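Local atomic coordinates of beta-gamma-crystallin (PDB entry 4IAU), a protein that is of unknown function but, as a calcium-binding beta-gamma-crystallin from a sponge, folds into Greek key motifs of the lens crystallin type. Residues Y42-A45 with N46-A50. Residues are numbered along the deposited sequence; the frame is centred on the assembly and turned at random.
Sequences YQQA and NYNDA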
# COMPACT_ATOMS: atom_id res chain seq x y z
N TYR A 42 7.94 2.52 -5.59
CA TYR A 42 7.68 3.92 -5.80
C TYR A 42 8.89 4.59 -6.44
O TYR A 42 10.03 4.30 -6.10
CB TYR A 42 7.40 4.62 -4.47
CG TYR A 42 6.28 3.99 -3.67
CD1 TYR A 42 6.52 2.92 -2.83
CD2 TYR A 42 4.97 4.45 -3.77
CE1 TYR A 42 5.51 2.32 -2.12
CE2 TYR A 42 3.93 3.88 -3.03
CZ TYR A 42 4.21 2.81 -2.18
OH TYR A 42 3.25 2.22 -1.41
N GLN A 43 8.60 5.58 -7.30
CA GLN A 43 9.66 6.32 -7.98
C GLN A 43 10.44 7.23 -7.06
O GLN A 43 11.63 7.50 -7.32
CB GLN A 43 8.99 7.11 -9.13
CG GLN A 43 9.95 7.91 -9.96
CD GLN A 43 9.27 8.51 -11.15
OE1 GLN A 43 8.09 8.91 -11.09
NE2 GLN A 43 9.99 8.58 -12.25
N GLN A 44 9.81 7.76 -6.01
CA GLN A 44 10.45 8.63 -5.05
C GLN A 44 10.66 7.91 -3.73
O GLN A 44 9.94 6.97 -3.38
CB GLN A 44 9.60 9.88 -4.77
CG GLN A 44 9.20 10.66 -5.99
CD GLN A 44 8.27 11.80 -5.65
OE1 GLN A 44 7.31 11.63 -4.90
NE2 GLN A 44 8.55 12.97 -6.22
N ALA A 45 11.63 8.41 -2.96
CA ALA A 45 11.83 7.95 -1.57
C ALA A 45 10.59 8.22 -0.75
O ALA A 45 9.73 9.03 -1.09
CB ALA A 45 13.04 8.65 -0.98
N ASN A 46 10.52 7.51 0.39
CA ASN A 46 9.43 7.76 1.31
C ASN A 46 8.08 7.58 0.64
O ASN A 46 7.10 8.26 0.98
CB ASN A 46 9.56 9.13 2.02
CG ASN A 46 10.94 9.24 2.63
OD1 ASN A 46 11.42 8.35 3.33
ND2 ASN A 46 11.61 10.33 2.32
N TYR A 47 7.99 6.63 -0.27
CA TYR A 47 6.71 6.16 -0.78
C TYR A 47 5.97 7.28 -1.47
O TYR A 47 4.76 7.48 -1.31
CB TYR A 47 5.87 5.46 0.28
CG TYR A 47 6.72 4.57 1.18
CD1 TYR A 47 7.51 3.56 0.66
CD2 TYR A 47 6.78 4.81 2.56
CE1 TYR A 47 8.31 2.78 1.46
CE2 TYR A 47 7.58 4.02 3.38
CZ TYR A 47 8.36 2.99 2.82
OH TYR A 47 9.17 2.16 3.55
N ASN A 48 6.67 8.02 -2.34
CA ASN A 48 6.06 9.08 -3.14
C ASN A 48 5.46 10.18 -2.30
O ASN A 48 4.50 10.85 -2.68
CB ASN A 48 5.07 8.55 -4.18
CG ASN A 48 5.76 7.88 -5.33
OD1 ASN A 48 6.97 7.98 -5.53
ND2 ASN A 48 4.96 7.21 -6.19
N ASP A 49 6.10 10.46 -1.14
CA ASP A 49 5.54 11.53 -0.31
C ASP A 49 5.60 12.89 -0.99
O ASP A 49 4.64 13.66 -0.91
CB ASP A 49 6.27 11.57 1.05
CG ASP A 49 5.54 12.41 2.06
OD1 ASP A 49 4.30 12.21 2.23
OD2 ASP A 49 6.19 13.27 2.68
N ALA A 50 6.73 13.24 -1.63
CA ALA A 50 6.88 14.59 -2.16
C ALA A 50 5.82 14.86 -3.20
O ALA A 50 5.31 16.00 -3.29
CB ALA A 50 8.27 14.79 -2.72
O HOH W 1 9.29 11.74 -1.57
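The Y42 ring carries Y47 CA over one face and N48 ND2 at its edge, nearly in plane. The CA of Y47 stands 3.8 Å from the Y42 ring centroid, close to the ring normal, which makes this a CH-pi contact. The Y47 ring turns an edge to the same Y42 ring in an offset edge-to-face pair, planes at 64°. Y42 CE1 and Y47 CD1 approach to 3.6 Å. Having CG beside the backbone N (chi1 -55°) aims the Y42 ring at these partners. Y42 CD2 and N48 ND2 lie 3.7 Å apart, with the amide almost perpendicular to the ring.

That amide is fixed at both ends: Q44 N donates to N48 OD1 (2.9 Å, 154° at the hydrogen), nearly in line with the C=O, while N48 ND2 reaches L56 O. A water bridges A45 O (2.8 Å) and A50 N. Replacing Y42 by an alanine is likely to open a gap under Y47 CA and to take the hydroxyl partner from F94 O and R77 NE.

Positive phi at N46, Y47 and N48 makes this a left-handed helical turn. Y42 and Y47 have the spacing of the two aromatics in the crystallin Greek key signature, with D49 in the place of its usual glycine, consistent with the folded hairpin between strands 38-42 and 57-61. Strand 38-42 runs into helix 45-48; bonds from Y42 OH to F94 O and from D49 OD1 to H91 NE2 tie the turn to the loop between strands 86-89 and 98-101 of the second crystallin domain, so the turn forms part of the interdomain interface.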